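Local coordinates for protein possible thiamine biosynthesis enzyme (Candida albicans, PDB 2X7Q) that is of unknown function but has a periplasmic-binding-protein fold and may bind a small solute, possibly linked to thiamine biosynthesis, at residues P98-V103 with Q195-W200; P199-V204 with W275-V280; P15-A20 with L44-V49; I22-S27 with L248-E253. The protein carries 1 engineered substitution. All coordinates share one frame; numbering follows the deposited sequence.

Contact 1 (P98-V103 with Q195-W200)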
loop_
_atom_site.group_PDB
_atom_site.type_symbol
_atom_site.label_atom_id
_atom_site.label_comp_id
_atom_site.label_asym_id
_atom_site.label_seq_id
_atom_site.Cartn_x
_atom_site.Cartn_y
_atom_site.Cartn_z
ATOM N N PRO A 98 -0.851 -0.362 10.826
ATOM C CA PRO A 98 -1.853 0.265 9.957
ATOM C C PRO A 98 -1.329 1.528 9.287
ATOM O O PRO A 98 -0.441 2.176 9.837
ATOM C CB PRO A 98 -2.973 0.629 10.932
ATOM C CG PRO A 98 -2.284 0.838 12.228
ATOM C CD PRO A 98 -1.158 -0.168 12.254
ATOM N N LEU A 99 -1.876 1.866 8.121
ATOM C CA LEU A 99 -1.469 3.066 7.395
ATOM C C LEU A 99 -2.213 4.299 7.912
ATOM O O LEU A 99 -3.425 4.257 8.118
ATOM C CB LEU A 99 -1.724 2.897 5.894
ATOM C CG LEU A 99 -0.967 3.841 4.956
ATOM C CD1 LEU A 99 0.497 3.452 4.896
ATOM C CD2 LEU A 99 -1.576 3.838 3.561
ATOM N N LEU A 100 -1.485 5.393 8.119
ATOM C CA LEU A 100 -2.089 6.634 8.597
ATOM C C LEU A 100 -2.391 7.592 7.449
ATOM O O LEU A 100 -1.482 8.201 6.879
ATOM C CB LEU A 100 -1.187 7.313 9.629
ATOM C CG LEU A 100 -1.690 8.637 10.210
ATOM C CD1 LEU A 100 -3.065 8.463 10.836
ATOM C CD2 LEU A 100 -0.703 9.193 11.227
ATOM N N TRP A 101 -3.672 7.720 7.117
ATOM C CA TRP A 101 -4.106 8.611 6.046
ATOM C C TRP A 101 -4.408 10.009 6.574
ATOM O O TRP A 101 -5.065 10.166 7.600
ATOM C CB TRP A 101 -5.337 8.043 5.339
ATOM C CG TRP A 101 -5.029 6.879 4.448
ATOM C CD1 TRP A 101 -5.008 5.560 4.797
ATOM C CD2 TRP A 101 -4.701 6.928 3.055
ATOM N NE1 TRP A 101 -4.686 4.786 3.706
ATOM C CE2 TRP A 101 -4.491 5.607 2.622
ATOM C CE3 TRP A 101 -4.562 7.968 2.128
ATOM C CZ2 TRP A 101 -4.153 5.291 1.309
ATOM C CZ3 TRP A 101 -4.226 7.655 0.823
ATOM C CH2 TRP A 101 -4.026 6.330 0.426
ATOM N N ALA A 102 -3.923 11.023 5.864
ATOM C CA ALA A 102 -4.148 12.408 6.257
ATOM C C ALA A 102 -5.057 13.114 5.251
ATOM O O ALA A 102 -4.839 13.040 4.037
ATOM C CB ALA A 102 -2.823 13.143 6.386
ATOM N N VAL A 103 -6.072 13.804 5.764
ATOM C CA VAL A 103 -7.000 14.543 4.920
ATOM C C VAL A 103 -6.534 15.987 4.782
ATOM O O VAL A 103 -6.381 16.696 5.778
ATOM C CB VAL A 103 -8.422 14.515 5.501
ATOM C CG1 VAL A 103 -9.393 15.213 4.562
ATOM C CG2 VAL A 103 -8.862 13.079 5.752
ATOM N N GLN A 195 -7.372 13.004 10.170
ATOM C CA GLN A 195 -6.536 11.833 9.925
ATOM C C GLN A 195 -7.377 10.576 10.095
ATOM O O GLN A 195 -8.503 10.645 10.583
ATOM C CB GLN A 195 -5.348 11.800 10.889
ATOM C CG GLN A 195 -4.339 12.918 10.691
ATOM C CD GLN A 195 -3.158 12.809 11.641
ATOM O OE1 GLN A 195 -3.156 11.984 12.555
ATOM N NE2 GLN A 195 -2.148 13.644 11.429
ATOM N N ILE A 196 -6.838 9.429 9.689
ATOM C CA ILE A 196 -7.557 8.166 9.830
ATOM C C ILE A 196 -6.670 6.960 9.539
ATOM O O ILE A 196 -6.053 6.872 8.478
ATOM C CB ILE A 196 -8.810 8.115 8.930
ATOM C CG1 ILE A 196 -9.513 6.764 9.069
ATOM C CG2 ILE A 196 -8.443 8.383 7.483
ATOM C CD1 ILE A 196 -10.755 6.633 8.215
ATOM N N TYR A 197 -6.609 6.034 10.490
ATOM C CA TYR A 197 -5.818 4.822 10.332
ATOM C C TYR A 197 -6.596 3.764 9.564
ATOM O O TYR A 197 -7.829 3.761 9.566
ATOM C CB TYR A 197 -5.418 4.258 11.699
ATOM C CG TYR A 197 -4.414 5.096 12.460
ATOM C CD1 TYR A 197 -3.051 4.955 12.238
ATOM C CD2 TYR A 197 -4.832 6.014 13.412
ATOM C CE1 TYR A 197 -2.132 5.718 12.936
ATOM C CE2 TYR A 197 -3.924 6.780 14.115
ATOM C CZ TYR A 197 -2.573 6.628 13.874
ATOM O OH TYR A 197 -1.662 7.389 14.571
ATOM N N THR A 198 -5.873 2.863 8.909
ATOM C CA THR A 198 -6.493 1.705 8.285
ATOM C C THR A 198 -6.730 0.646 9.355
ATOM O O THR A 198 -5.825 0.333 10.130
ATOM C CB THR A 198 -5.608 1.116 7.171
ATOM O OG1 THR A 198 -4.365 0.671 7.728
ATOM C CG2 THR A 198 -5.334 2.159 6.097
ATOM N N PRO A 199 -7.954 0.099 9.412
ATOM C CA PRO A 199 -8.273 -0.931 10.405
ATOM C C PRO A 199 -7.433 -2.187 10.200
ATOM O O PRO A 199 -7.381 -3.045 11.081
ATOM C CB PRO A 199 -9.746 -1.245 10.124
ATOM C CG PRO A 199 -10.268 -0.054 9.391
ATOM C CD PRO A 199 -9.120 0.464 8.590
ATOM N N TRP A 200 -6.775 -2.282 9.048
ATOM C CA TRP A 200 -6.034 -3.483 8.677
ATOM C C TRP A 200 -4.542 -3.208 8.517
ATOM O O TRP A 200 -4.118 -2.053 8.456
ATOM C CB TRP A 200 -6.585 -4.041 7.366
ATOM C CG TRP A 200 -6.683 -3.002 6.291
ATOM C CD1 TRP A 200 -5.676 -2.559 5.486
ATOM C CD2 TRP A 200 -7.858 -2.268 5.908
ATOM N NE1 TRP A 200 -6.149 -1.597 4.624
ATOM C CE2 TRP A 200 -7.479 -1.401 4.862
ATOM C CE3 TRP A 200 -9.182 -2.264 6.346
ATOM C CZ2 TRP A 200 -8.390 -0.538 4.250
ATOM C CZ3 TRP A 200 -10.080 -1.406 5.737
ATOM C CH2 TRP A 200 -9.680 -0.557 4.700
#

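Contact 2 (P199-V204 with W275-V280)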
loop_
_atom_site.group_PDB
_atom_site.type_symbol
_atom_site.label_atom_id
_atom_site.label_comp_id
_atom_site.label_asym_id
_atom_site.label_seq_id
_atom_site.Cartn_x
_atom_site.Cartn_y
_atom_site.Cartn_z
ATOM N N PRO A 199 -7.954 0.099 9.412
ATOM C CA PRO A 199 -8.273 -0.931 10.405
ATOM C C PRO A 199 -7.433 -2.187 10.200
ATOM O O PRO A 199 -7.381 -3.045 11.081
ATOM C CB PRO A 199 -9.746 -1.245 10.124
ATOM C CG PRO A 199 -10.268 -0.054 9.391
ATOM C CD PRO A 199 -9.120 0.464 8.590
ATOM N N TRP A 200 -6.775 -2.282 9.048
ATOM C CA TRP A 200 -6.034 -3.483 8.677
ATOM C C TRP A 200 -4.542 -3.208 8.517
ATOM O O TRP A 200 -4.118 -2.053 8.456
ATOM C CB TRP A 200 -6.585 -4.041 7.366
ATOM C CG TRP A 200 -6.683 -3.002 6.291
ATOM C CD1 TRP A 200 -5.676 -2.559 5.486
ATOM C CD2 TRP A 200 -7.858 -2.268 5.908
ATOM N NE1 TRP A 200 -6.149 -1.597 4.624
ATOM C CE2 TRP A 200 -7.479 -1.401 4.862
ATOM C CE3 TRP A 200 -9.182 -2.264 6.346
ATOM C CZ2 TRP A 200 -8.390 -0.538 4.250
ATOM C CZ3 TRP A 200 -10.080 -1.406 5.737
ATOM C CH2 TRP A 200 -9.680 -0.557 4.700
ATOM N N SER A 201 -3.751 -4.276 8.451
ATOM C CA SER A 201 -2.335 -4.159 8.119
ATOM C C SER A 201 -2.218 -3.523 6.738
ATOM O O SER A 201 -2.994 -3.839 5.841
ATOM C CB SER A 201 -1.656 -5.529 8.142
ATOM O OG SER A 201 -1.675 -6.083 9.447
ATOM N N SER A 202 -1.246 -2.633 6.570
ATOM C CA SER A 202 -1.211 -1.757 5.399
ATOM C C SER A 202 -0.611 -2.355 4.124
ATOM O O SER A 202 -1.051 -2.025 3.022
ATOM C CB SER A 202 -0.511 -0.440 5.742
ATOM O OG SER A 202 0.773 -0.664 6.286
ATOM N N TRP A 203 0.386 -3.223 4.263
ATOM C CA TRP A 203 1.101 -3.730 3.093
ATOM C C TRP A 203 1.154 -5.254 3.017
ATOM O O TRP A 203 1.278 -5.935 4.035
ATOM C CB TRP A 203 2.516 -3.148 3.054
ATOM C CG TRP A 203 2.538 -1.663 2.847
ATOM C CD1 TRP A 203 2.285 -0.702 3.781
ATOM C CD2 TRP A 203 2.831 -0.966 1.625
ATOM N NE1 TRP A 203 2.402 0.547 3.219
ATOM C CE2 TRP A 203 2.733 0.411 1.902
ATOM C CE3 TRP A 203 3.161 -1.381 0.333
ATOM C CZ2 TRP A 203 2.960 1.381 0.920
ATOM C CZ3 TRP A 203 3.384 -0.415 -0.634
ATOM C CH2 TRP A 203 3.282 0.948 -0.336
ATOM N N VAL A 204 1.063 -5.776 1.797
ATOM C CA VAL A 204 1.117 -7.215 1.564
ATOM C C VAL A 204 1.960 -7.529 0.333
ATOM O O VAL A 204 2.220 -6.652 -0.494
ATOM C CB VAL A 204 -0.288 -7.811 1.358
ATOM C CG1 VAL A 204 -1.132 -7.647 2.610
ATOM C CG2 VAL A 204 -0.966 -7.167 0.157
ATOM N N TRP A 275 -5.183 -13.771 9.188
ATOM C CA TRP A 275 -6.434 -13.770 8.440
ATOM C C TRP A 275 -7.406 -12.699 8.929
ATOM O O TRP A 275 -8.082 -12.056 8.128
ATOM C CB TRP A 275 -7.088 -15.151 8.516
ATOM C CG TRP A 275 -8.231 -15.328 7.567
ATOM C CD1 TRP A 275 -9.563 -15.215 7.850
ATOM C CD2 TRP A 275 -8.147 -15.643 6.168
ATOM N NE1 TRP A 275 -10.309 -15.446 6.718
ATOM C CE2 TRP A 275 -9.464 -15.709 5.678
ATOM C CE3 TRP A 275 -7.080 -15.878 5.295
ATOM C CZ2 TRP A 275 -9.744 -16.003 4.341
ATOM C CZ3 TRP A 275 -7.364 -16.168 3.973
ATOM C CH2 TRP A 275 -8.684 -16.228 3.508
ATOM N N ASP A 276 -7.467 -12.505 10.243
ATOM C CA ASP A 276 -8.405 -11.557 10.837
ATOM C C ASP A 276 -8.166 -10.119 10.376
ATOM O O ASP A 276 -9.114 -9.382 10.111
ATOM C CB ASP A 276 -8.346 -11.632 12.365
ATOM C CG ASP A 276 -9.239 -10.602 13.036
ATOM O OD1 ASP A 276 -10.472 -10.659 12.841
ATOM O OD2 ASP A 276 -8.706 -9.731 13.757
ATOM N N THR A 277 -6.900 -9.724 10.284
ATOM C CA THR A 277 -6.557 -8.341 9.961
ATOM C C THR A 277 -6.431 -8.088 8.460
ATOM O O THR A 277 -6.789 -7.013 7.978
ATOM C CB THR A 277 -5.253 -7.900 10.663
ATOM O OG1 THR A 277 -5.014 -6.511 10.407
ATOM C CG2 THR A 277 -4.069 -8.711 10.160
ATOM N N ILE A 278 -5.926 -9.076 7.726
ATOM C CA ILE A 278 -5.728 -8.933 6.285
ATOM C C ILE A 278 -7.018 -9.151 5.494
ATOM O O ILE A 278 -7.283 -8.448 4.518
ATOM C CB ILE A 278 -4.647 -9.901 5.762
ATOM C CG1 ILE A 278 -3.275 -9.533 6.333
ATOM C CG2 ILE A 278 -4.608 -9.887 4.243
ATOM C CD1 ILE A 278 -2.775 -8.169 5.907
ATOM N N VAL A 279 -7.818 -10.121 5.924
ATOM C CA VAL A 279 -9.040 -10.482 5.209
ATOM C C VAL A 279 -10.315 -9.995 5.900
ATOM O O VAL A 279 -11.066 -9.190 5.345
ATOM C CB VAL A 279 -9.137 -12.003 5.011
ATOM C CG1 VAL A 279 -10.476 -12.374 4.384
ATOM C CG2 VAL A 279 -7.984 -12.494 4.162
ATOM N N VAL A 280 -10.555 -10.486 7.113
ATOM C CA VAL A 280 -11.795 -10.200 7.834
ATOM C C VAL A 280 -12.081 -8.704 7.972
ATOM O O VAL A 280 -13.088 -8.210 7.463
ATOM C CB VAL A 280 -11.802 -10.849 9.234
ATOM C CG1 VAL A 280 -13.068 -10.469 9.987
ATOM C CG2 VAL A 280 -11.676 -12.357 9.119
#

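Contact 3 (P15-A20 with L44-V49)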
loop_
_atom_site.group_PDB
_atom_site.type_symbol
_atom_site.label_atom_id
_atom_site.label_comp_id
_atom_site.label_asym_id
_atom_site.label_seq_id
_atom_site.Cartn_x
_atom_site.Cartn_y
_atom_site.Cartn_z
ATOM N N PRO A 15 14.658 -18.996 -11.508
ATOM C CA PRO A 15 14.327 -18.056 -12.583
ATOM C C PRO A 15 14.348 -16.608 -12.102
ATOM O O PRO A 15 14.093 -16.343 -10.927
ATOM C CB PRO A 15 12.901 -18.460 -12.977
ATOM C CG PRO A 15 12.352 -19.159 -11.777
ATOM C CD PRO A 15 13.528 -19.880 -11.180
ATOM N N THR A 16 14.646 -15.686 -13.012
ATOM C CA THR A 16 14.675 -14.264 -12.689
ATOM C C THR A 16 13.319 -13.800 -12.171
ATOM O O THR A 16 12.281 -14.355 -12.534
ATOM C CB THR A 16 15.067 -13.415 -13.912
ATOM O OG1 THR A 16 16.318 -13.879 -14.434
ATOM C CG2 THR A 16 15.195 -11.949 -13.526
ATOM N N LEU A 17 13.332 -12.778 -11.322
ATOM C CA LEU A 17 12.114 -12.311 -10.683
ATOM C C LEU A 17 11.978 -10.795 -10.789
ATOM O O LEU A 17 12.794 -10.051 -10.243
ATOM C CB LEU A 17 12.106 -12.734 -9.214
ATOM C CG LEU A 17 10.749 -12.972 -8.560
ATOM C CD1 LEU A 17 10.028 -14.115 -9.250
ATOM C CD2 LEU A 17 10.932 -13.268 -7.082
ATOM N N LYS A 18 10.947 -10.343 -11.497
ATOM C CA LYS A 18 10.677 -8.917 -11.630
ATOM C C LYS A 18 9.732 -8.455 -10.524
ATOM O O LYS A 18 8.562 -8.839 -10.493
ATOM C CB LYS A 18 10.079 -8.606 -13.004
ATOM C CG LYS A 18 10.966 -9.001 -14.170
ATOM C CD LYS A 18 10.391 -8.533 -15.498
ATOM C CE LYS A 18 10.354 -7.019 -15.587
ATOM N NZ LYS A 18 9.779 -6.545 -16.876
ATOM N N VAL A 19 10.247 -7.633 -9.616
ATOM C CA VAL A 19 9.471 -7.189 -8.462
ATOM C C VAL A 19 9.088 -5.713 -8.564
ATOM O O VAL A 19 9.952 -4.836 -8.613
ATOM C CB VAL A 19 10.243 -7.423 -7.150
ATOM C CG1 VAL A 19 9.436 -6.929 -5.962
ATOM C CG2 VAL A 19 10.591 -8.895 -6.992
ATOM N N ALA A 20 7.785 -5.449 -8.596
ATOM C CA ALA A 20 7.277 -4.081 -8.649
ATOM C C ALA A 20 7.071 -3.530 -7.243
ATOM O O ALA A 20 6.437 -4.175 -6.409
ATOM C CB ALA A 20 5.985 -4.024 -9.430
ATOM N N LEU A 44 19.254 -15.631 -5.983
ATOM C CA LEU A 44 18.186 -14.924 -6.678
ATOM C C LEU A 44 18.732 -13.836 -7.597
ATOM O O LEU A 44 19.793 -13.266 -7.338
ATOM C CB LEU A 44 17.214 -14.303 -5.672
ATOM C CG LEU A 44 16.434 -15.238 -4.747
ATOM C CD1 LEU A 44 15.725 -14.439 -3.662
ATOM C CD2 LEU A 44 15.440 -16.079 -5.532
ATOM N N SER A 45 18.003 -13.558 -8.673
ATOM C CA SER A 45 18.311 -12.435 -9.551
ATOM C C SER A 45 17.075 -11.554 -9.672
ATOM O O SER A 45 16.173 -11.836 -10.461
ATOM C CB SER A 45 18.753 -12.937 -10.927
ATOM O OG SER A 45 17.737 -13.714 -11.549
ATOM N N ILE A 46 17.039 -10.489 -8.880
ATOM C CA ILE A 46 15.853 -9.653 -8.789
ATOM C C ILE A 46 15.967 -8.375 -9.610
ATOM O O ILE A 46 16.907 -7.601 -9.439
ATOM C CB ILE A 46 15.540 -9.276 -7.325
ATOM C CG1 ILE A 46 15.515 -10.524 -6.445
ATOM C CG2 ILE A 46 14.219 -8.526 -7.239
ATOM C CD1 ILE A 46 14.457 -11.532 -6.831
ATOM N N GLU A 47 15.006 -8.163 -10.505
ATOM C CA GLU A 47 14.918 -6.918 -11.258
ATOM C C GLU A 47 13.783 -6.064 -10.708
ATOM O O GLU A 47 12.609 -6.329 -10.974
ATOM C CB GLU A 47 14.692 -7.196 -12.744
ATOM C CG GLU A 47 14.449 -5.940 -13.568
ATOM C CD GLU A 47 14.169 -6.239 -15.027
ATOM O OE1 GLU A 47 14.564 -7.326 -15.500
ATOM O OE2 GLU A 47 13.555 -5.386 -15.702
ATOM N N PHE A 48 14.137 -5.043 -9.935
ATOM C CA PHE A 48 13.140 -4.176 -9.318
ATOM C C PHE A 48 12.540 -3.188 -10.311
ATOM O O PHE A 48 13.255 -2.574 -11.103
ATOM C CB PHE A 48 13.737 -3.427 -8.124
ATOM C CG PHE A 48 13.943 -4.288 -6.910
ATOM C CD1 PHE A 48 15.165 -4.897 -6.670
ATOM C CD2 PHE A 48 12.909 -4.496 -6.011
ATOM C CE1 PHE A 48 15.354 -5.689 -5.552
ATOM C CE2 PHE A 48 13.092 -5.288 -4.893
ATOM C CZ PHE A 48 14.315 -5.886 -4.664
ATOM N N VAL A 49 11.220 -3.045 -10.258
ATOM C CA VAL A 49 10.506 -2.104 -11.111
ATOM C C VAL A 49 9.820 -1.036 -10.266
ATOM O O VAL A 49 8.850 -1.315 -9.564
ATOM C CB VAL A 49 9.453 -2.820 -11.980
ATOM C CG1 VAL A 49 8.650 -1.810 -12.786
ATOM C CG2 VAL A 49 10.121 -3.834 -12.898
HETATM O O HOH W 1 16.336 -15.778 -9.323
#

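Contact 4 (I22-S27 with L248-E253)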
loop_
_atom_site.group_PDB
_atom_site.type_symbol
_atom_site.label_atom_id
_atom_site.label_comp_id
_atom_site.label_asym_id
_atom_site.label_seq_id
_atom_site.Cartn_x
_atom_site.Cartn_y
_atom_site.Cartn_z
ATOM N N ILE A 22 6.767 0.369 -4.683
ATOM C CA ILE A 22 6.487 1.798 -4.646
ATOM C C ILE A 22 7.577 2.522 -3.865
ATOM O O ILE A 22 7.817 2.215 -2.699
ATOM C CB ILE A 22 5.118 2.088 -4.011
ATOM C CG1 ILE A 22 4.024 1.292 -4.725
ATOM C CG2 ILE A 22 4.818 3.581 -4.049
ATOM C CD1 ILE A 22 2.659 1.430 -4.099
ATOM N N PRO A 23 8.246 3.488 -4.511
ATOM C CA PRO A 23 9.375 4.210 -3.912
ATOM C C PRO A 23 8.951 5.112 -2.756
ATOM O O PRO A 23 8.835 6.327 -2.926
ATOM C CB PRO A 23 9.907 5.056 -5.074
ATOM C CG PRO A 23 8.734 5.245 -5.968
ATOM C CD PRO A 23 7.942 3.968 -5.869
ATOM N N GLU A 24 8.725 4.514 -1.592
ATOM C CA GLU A 24 8.397 5.270 -0.388
ATOM C C GLU A 24 9.239 4.784 0.787
ATOM O O GLU A 24 10.088 3.907 0.632
ATOM C CB GLU A 24 6.907 5.147 -0.057
ATOM C CG GLU A 24 5.991 5.875 -1.024
ATOM C CD GLU A 24 4.535 5.788 -0.628
ATOM O OE1 GLU A 24 4.143 4.778 -0.016
ATOM O OE2 GLU A 24 3.772 6.724 -0.941
ATOM N N HIS A 25 8.997 5.349 1.965
ATOM C CA HIS A 25 9.720 4.943 3.163
ATOM C C HIS A 25 9.515 3.463 3.473
ATOM O O HIS A 25 10.393 2.814 4.037
ATOM C CB HIS A 25 9.303 5.799 4.363
ATOM C CG HIS A 25 7.838 6.107 4.402
ATOM N ND1 HIS A 25 7.351 7.371 4.692
ATOM C CD2 HIS A 25 6.755 5.333 4.184
ATOM C CE1 HIS A 25 6.035 7.348 4.654
ATOM N NE2 HIS A 25 5.641 6.123 4.347
ATOM N N PHE A 26 8.354 2.931 3.101
ATOM C CA PHE A 26 8.034 1.533 3.381
ATOM C C PHE A 26 8.932 0.559 2.622
ATOM O O PHE A 26 9.105 -0.585 3.038
ATOM C CB PHE A 26 6.567 1.235 3.061
ATOM C CG PHE A 26 5.597 1.894 3.996
ATOM C CD1 PHE A 26 4.814 2.954 3.571
ATOM C CD2 PHE A 26 5.471 1.453 5.302
ATOM C CE1 PHE A 26 3.922 3.562 4.433
ATOM C CE2 PHE A 26 4.582 2.057 6.170
ATOM C CZ PHE A 26 3.806 3.114 5.735
ATOM N N SER A 27 9.498 1.014 1.510
ATOM C CA SER A 27 10.317 0.152 0.663
ATOM C C SER A 27 11.742 0.025 1.195
ATOM O O SER A 27 12.578 -0.648 0.593
ATOM C CB SER A 27 10.346 0.682 -0.770
ATOM O OG SER A 27 11.059 1.899 -0.847
ATOM N N LEU A 248 14.632 9.891 -0.732
ATOM C CA LEU A 248 13.193 10.087 -0.863
ATOM C C LEU A 248 12.769 11.449 -0.318
ATOM O O LEU A 248 13.532 12.105 0.392
ATOM C CB LEU A 248 12.438 8.963 -0.154
ATOM C CG LEU A 248 12.824 7.544 -0.585
ATOM C CD1 LEU A 248 12.106 6.501 0.260
ATOM C CD2 LEU A 248 12.543 7.328 -2.065
ATOM N N ASP A 249 11.555 11.871 -0.659
ATOM C CA ASP A 249 11.063 13.184 -0.258
ATOM C C ASP A 249 10.608 13.204 1.196
ATOM O O ASP A 249 9.433 13.437 1.488
ATOM C CB ASP A 249 9.920 13.640 -1.166
ATOM C CG ASP A 249 9.577 15.104 -0.976
ATOM O OD1 ASP A 249 10.507 15.935 -0.959
ATOM O OD2 ASP A 249 8.379 15.429 -0.849
ATOM N N TYR A 250 11.545 12.961 2.106
ATOM C CA TYR A 250 11.267 13.032 3.532
ATOM C C TYR A 250 12.452 13.663 4.241
ATOM O O TYR A 250 13.600 13.336 3.948
ATOM C CB TYR A 250 11.015 11.639 4.111
ATOM C CG TYR A 250 9.958 10.836 3.389
ATOM C CD1 TYR A 250 8.625 10.891 3.781
ATOM C CD2 TYR A 250 10.293 10.011 2.323
ATOM C CE1 TYR A 250 7.657 10.152 3.127
ATOM C CE2 TYR A 250 9.331 9.268 1.663
ATOM C CZ TYR A 250 8.016 9.344 2.069
ATOM O OH TYR A 250 7.058 8.606 1.414
ATOM N N SER A 251 12.181 14.573 5.168
ATOM C CA SER A 251 13.245 15.145 5.981
ATOM C C SER A 251 13.739 14.097 6.968
ATOM O O SER A 251 13.041 13.121 7.243
ATOM C CB SER A 251 12.760 16.386 6.725
ATOM O OG SER A 251 11.769 16.060 7.677
ATOM N N ALA A 252 14.944 14.296 7.490
ATOM C CA ALA A 252 15.518 13.366 8.453
ATOM C C ALA A 252 14.651 13.279 9.705
ATOM O O ALA A 252 14.485 12.202 10.278
ATOM C CB ALA A 252 16.935 13.784 8.812
ATOM N N GLU A 253 14.101 14.415 10.124
ATOM C CA GLU A 253 13.234 14.451 11.296
ATOM C C GLU A 253 11.922 13.711 11.052
ATOM O O GLU A 253 11.498 12.903 11.881
ATOM C CB GLU A 253 12.955 15.891 11.732
ATOM C CG GLU A 253 14.144 16.599 12.362
ATOM C CD GLU A 253 14.872 17.510 11.388
ATOM O OE1 GLU A 253 14.261 17.912 10.374
ATOM O OE2 GLU A 253 16.058 17.820 11.637
#

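Contact 1 (P98-V103 with Q195-W200)
Strands 100-106 and 190-197 form the antiparallel edge of one five-stranded mixed sheet of this periplasmic-binding-protein fold, and Leu99 and Thr198 prolong the pairing at the end that faces the other lobe, where one chain enters and the other leaves. Trp101 and Ile196 are the hydrogen-bonded pair: Trp101 N gives to Ile196 O at 2.9 Å and Ile196 N to Trp101 O at 2.8 Å. Beyond them Thr198 N bonds Leu99 O. The Thr198 hydroxyl sits between its own N and carbonyl carbon (chi1 62°), a setting that lets OG1 accept from Leu99 N at 2.8 Å while donating to Trp200 O, so one hydroxyl of a buried residue links two backbone groups. Thr198 CG2 meets the edge of the Trp101 indole in the ring plane, 3.6 Å from Trp101 NE1. On the other face, Leu100 CD1 stands almost squarely over the Tyr197 ring, a CH-pi contact 3.5 Å from the centroid and 10° off the normal. A glycerol, probably from the crystallisation liquor, bonds Leu100 N and Pro98 O. Tyr178 of helix 178-186 packs on the Leu100 side, whereas Met133 of helix 129-141 and Met175 of strand 173-177 close over Trp101 and Ile196.

Contact 2 (P199-V204 with W275-V280)
Ser201 N donates to Thr277 OG1 at 3.2 Å, a somewhat long bond with an N-H...O angle of 141°, and it is the one hydrogen bond between residues 199-204 and the start of helix 275-289. Thr277 reaches it because OG1 lies anti to the backbone N (chi1 -175°), pointing out from the helix at the passing chain. The Ser201 hydroxyl comes alongside, with Ser201 OG 3.5 Å from Thr277 OG1, but its bond goes to Lys96 O. In the periplasmic-binding-protein fold the chain here is leaving strand 190-197 of one sheet to enter strand 203-208 of the other, so the first turn of the helix packs on a segment that crosses between the two lobes. Apolar contacts gather on a single methyl group. Ile278 CD1 touches Ser201 CB at 3.6 Å and meets Val204 CG1 tip to tip at 3.7 Å, while Thr74 of helix 74-82 packs against both Val204 and Ile278. A tighter, backbone-directed approach is that of Trp200 CB to Thr277 O at 3.0 Å. From there the indole leads away from residues 275-280, touches Thr282, Thr285 and Leu286 farther down the same helix, and bonds Glu75 through NE1.

Contact 3 (P15-A20 with L44-V49)
Leu17 and Val19 carry the backbone pairing, each using both its N-H and its carbonyl on the neighbouring strand. Leu17 N donates to Ser45 O and Leu17 O receives Glu47 N; two residues on, Val19 N bonds Glu47 O, and Val49 N reaches Val19 O at 2.7 Å in a nearly straight bond (169°). Toward Pro15 the pairing turns to side chains and solvent. Thr16 OG1 and Ser45 OG share a hydrogen bond of 3.2 Å, and a water accepts from Ser45 N at 2.9 Å while donating to Pro15 O.

Apolar packing lies on the face of Leu17, Val19, Ile46 and Phe48. Ile46 divides its branches between two partners: CG1 lies beside the backbone N (chi1 -51°), a second bend at chi2 (-62°) brings Ile46 CD1 to Leu17 CB at 3.6 Å, and Ile46 CG2 meets Val19 CG2 at 3.7 Å. That same CG2 sits over one face of the Phe48 ring, toward its rim. Helix 216-235 packs on this face through Val218 and Phe222.

The charged side chains of Lys18 and Glu47 run side by side on the other face, Lys18 CE resting 3.6 Å from Glu47 OE2. Lys18 NZ is 4.1 Å from Glu47 OE2, beyond a salt bridge, and makes a weak hydrogen bond to Glu66 O. Strands 17-21 and 46-50 are parallel and joined through helices 28-35 and 38-41, the beta-alpha-beta crossover that opens the first lobe of a periplasmic binding protein.

Contact 4 (I22-S27 with L248-E253)
Tyr250 OH lies over a face of the His25 imidazole, 3.5 Å above its plane and toward the rim, instead of bonding one of its nitrogens. The two side chains cross at about a right angle, with ring centroids 4.6 Å apart and planes inclined by 38°, and the nearest atoms are His25 ND1 and Tyr250 CE1 at 3.2 Å. Trp258 stacks with the imidazole, and Tyr250 OH finds its hydrogen bond at Thr180 OG1. Tyr250 OH also lies 3.8 Å from Glu24 CB.

Leu248 approaches beside this pair. Leu248 CD1 presses on the backbone between Glu24 and His25, coming within 3.3 Å of Glu24 O, and His25 N is buried there without a polar partner. Glu24 O is already gripped twice from its own segment, by Ser27 N and by Ser27 OG at 2.7 Å, which closes the 3-10 turn 25-27 just before helix 28-35. Tyr250 and His25 both meet helix 178-186, which packs on the sheet of strand 100-106, while residues 22-27 follow strand 17-21 of the other sheet; a glycerol near His25 is consistent with the interlobe cleft where periplasmic binding proteins hold their ligands.

Contact 3 closes first along the chain, before contacts 1 and 2 open; contact 4 encloses contact 1 in its loop and crosses both contacts 2 and 3. Contacts 2 and 3 both reach the sheet containing strands 17-21 and 203-208, with centres about 25 Å apart, while contact 1 belongs to the second sheet, its centre about 30 Å from that of contact 3. Pro199 and Trp200 are common to contacts 1 and 2, on the chain that passes between the sheets. Phe26 from contact 4 meets Leu99 of contact 1 and Trp203 of contact 2, so three contacts converge near the junction of the lobes, whereas contact 3 lies out in one of them, consistent with a two-lobed binding protein whose cleft lies between the lobes.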